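Local coordinates for phenylacetic acid degradation-related protein (Silicibacter sp., PDB 2QWZ) that probably acts as a thioesterase of the thioesterase superfamily, possibly in phenylacetic acid degradation, at residues A[55-60]-A[114-119]. Residues are numbered along the deposited sequence; the frame is centred on the assembly and turned at random.
Sequences TMRLNV and GRDLLG
Met56 pairs with Gly119 through two backbone bonds, Met56 N to Gly119 O at 3.0 Å and Gly119 N to Met56 O at 2.9 Å. Leu58 pairs likewise with Leu117, though Leu117 N to Leu58 O is longer, at 3.3 Å. The strand axes run nearly antiparallel, 4.7 Å apart. On the tightly packed side Met56, Leu58 and Leu117 are buried: Leu58 CB meets Leu117 CB at 4.2 Å, and Met56 and Leu117 rest on the long helix 73-92 of this hot-dog fold. The side of Arg57 and Leu118 is only partly buried, and the contact opens toward solvent at exposed Gly114. Arg57 NH1 reaches Asp116 OD2 at 2.7 Å, using the anti lone pair of OD2 and within 5° of the guanidinium plane, although the planar groups are turned 71° apart. Bending at chi3 (-71°) folds the guanidinium over Leu118, whose CD2 sits 3.8 Å above its centre. Glu140 and Asp47 also form salt bridges with Arg57; a leucine here would probably leave all three acids without the cation they share. Asp116 OD1 accepts Val60 N from above the carboxylate plane, tying the turn after strand 55-58 to the residue before strand 117-119. One guanidinium thus joins three acidic residues beside hydrogen-bonded strands, probably offsetting their charge.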
loop_
_atom_site.group_PDB
_atom_site.type_symbol
_atom_site.label_atom_id
_atom_site.label_comp_id
_atom_site.label_asym_id
_atom_site.label_seq_id
_atom_site.Cartn_x
_atom_site.Cartn_y
_atom_site.Cartn_z
ATOM N N THR A 55 -12.677 2.628 -18.800
ATOM C CA THR A 55 -11.646 1.783 -19.450
ATOM C C THR A 55 -10.700 2.635 -20.264
ATOM O O THR A 55 -11.115 3.295 -21.211
ATOM C CB THR A 55 -12.260 0.728 -20.345
ATOM O OG1 THR A 55 -13.208 0.030 -19.571
ATOM C CG2 THR A 55 -11.207 -0.272 -20.868
HETATM N N MSE A 56 -9.436 2.682 -19.841
HETATM C CA MSE A 56 -8.417 3.437 -20.542
HETATM C C MSE A 56 -7.455 2.492 -21.245
HETATM O O MSE A 56 -7.160 1.423 -20.706
HETATM C CB MSE A 56 -7.659 4.266 -19.546
HETATM C CG MSE A 56 -6.717 5.241 -20.140
HETATM SE SE MSE A 56 -7.439 7.002 -20.493
HETATM C CE MSE A 56 -8.147 7.611 -18.799
ATOM N N ARG A 57 -6.978 2.919 -22.422
ATOM C CA ARG A 57 -6.062 2.158 -23.277
ATOM C C ARG A 57 -4.703 2.827 -23.267
ATOM O O ARG A 57 -4.608 4.066 -23.381
ATOM C CB ARG A 57 -6.575 2.133 -24.717
ATOM C CG ARG A 57 -5.773 1.238 -25.675
ATOM C CD ARG A 57 -6.410 1.222 -27.066
ATOM N NE ARG A 57 -7.650 0.477 -27.012
ATOM C CZ ARG A 57 -7.741 -0.825 -27.218
ATOM N NH1 ARG A 57 -6.669 -1.538 -27.542
ATOM N NH2 ARG A 57 -8.904 -1.411 -27.071
ATOM N N LEU A 58 -3.667 2.007 -23.092
ATOM C CA LEU A 58 -2.301 2.411 -23.380
ATOM C C LEU A 58 -1.949 1.781 -24.716
ATOM O O LEU A 58 -1.886 0.536 -24.845
ATOM C CB LEU A 58 -1.325 1.933 -22.294
ATOM C CG LEU A 58 0.175 2.266 -22.294
ATOM C CD1 LEU A 58 0.778 1.905 -20.900
ATOM C CD2 LEU A 58 0.939 1.543 -23.364
ATOM N N ASN A 59 -1.709 2.642 -25.697
ATOM C CA ASN A 59 -1.252 2.220 -27.031
ATOM C C ASN A 59 0.196 1.753 -26.981
ATOM O O ASN A 59 1.097 2.568 -26.944
ATOM C CB ASN A 59 -1.406 3.406 -27.999
ATOM C CG ASN A 59 -0.891 3.120 -29.410
ATOM O OD1 ASN A 59 -0.635 1.973 -29.797
ATOM N ND2 ASN A 59 -0.769 4.183 -30.197
ATOM N N VAL A 60 0.406 0.439 -26.988
ATOM C CA VAL A 60 1.731 -0.163 -26.783
ATOM C C VAL A 60 2.731 0.214 -27.892
ATOM O O VAL A 60 3.940 0.299 -27.663
ATOM C CB VAL A 60 1.650 -1.706 -26.638
ATOM C CG1 VAL A 60 1.309 -2.347 -27.956
ATOM C CG2 VAL A 60 2.977 -2.294 -26.105
ATOM N N GLY A 114 3.408 -7.110 -27.143
ATOM C CA GLY A 114 2.830 -6.763 -28.438
ATOM C C GLY A 114 1.354 -6.410 -28.439
ATOM O O GLY A 114 0.772 -6.367 -29.490
ATOM N N ARG A 115 0.771 -6.182 -27.256
ATOM C CA ARG A 115 -0.647 -5.859 -27.084
ATOM C C ARG A 115 -0.830 -4.606 -26.255
ATOM O O ARG A 115 -0.021 -4.323 -25.367
ATOM C CB ARG A 115 -1.355 -6.967 -26.366
ATOM C CG ARG A 115 -1.296 -8.254 -27.105
ATOM C CD ARG A 115 -2.165 -9.226 -26.428
ATOM N NE ARG A 115 -2.266 -10.483 -27.190
ATOM C CZ ARG A 115 -3.385 -11.189 -27.332
ATOM N NH1 ARG A 115 -4.547 -10.787 -26.812
ATOM N NH2 ARG A 115 -3.352 -12.313 -28.023
ATOM N N ASP A 116 -1.891 -3.865 -26.532
ATOM C CA ASP A 116 -2.229 -2.721 -25.698
ATOM C C ASP A 116 -2.575 -3.224 -24.325
ATOM O O ASP A 116 -2.911 -4.397 -24.129
ATOM C CB ASP A 116 -3.412 -1.930 -26.245
ATOM C CG ASP A 116 -3.112 -1.254 -27.554
ATOM O OD1 ASP A 116 -1.940 -1.148 -27.966
ATOM O OD2 ASP A 116 -4.085 -0.853 -28.182
ATOM N N LEU A 117 -2.448 -2.309 -23.370
ATOM C CA LEU A 117 -2.768 -2.566 -21.987
ATOM C C LEU A 117 -4.053 -1.814 -21.702
ATOM O O LEU A 117 -4.173 -0.644 -22.057
ATOM C CB LEU A 117 -1.642 -2.054 -21.094
ATOM C CG LEU A 117 -1.122 -2.997 -20.034
ATOM C CD1 LEU A 117 -0.602 -4.293 -20.698
ATOM C CD2 LEU A 117 -0.060 -2.280 -19.237
ATOM N N LEU A 118 -5.008 -2.495 -21.066
ATOM C CA LEU A 118 -6.266 -1.889 -20.697
ATOM C C LEU A 118 -6.284 -1.793 -19.186
ATOM O O LEU A 118 -5.866 -2.744 -18.487
ATOM C CB LEU A 118 -7.430 -2.755 -21.180
ATOM C CG LEU A 118 -7.462 -3.065 -22.670
ATOM C CD1 LEU A 118 -8.714 -3.841 -22.947
ATOM C CD2 LEU A 118 -7.408 -1.796 -23.506
ATOM N N GLY A 119 -6.712 -0.625 -18.706
ATOM C CA GLY A 119 -7.034 -0.402 -17.325
ATOM C C GLY A 119 -8.518 -0.174 -17.074
ATOM O O GLY A 119 -9.124 0.788 -17.562
#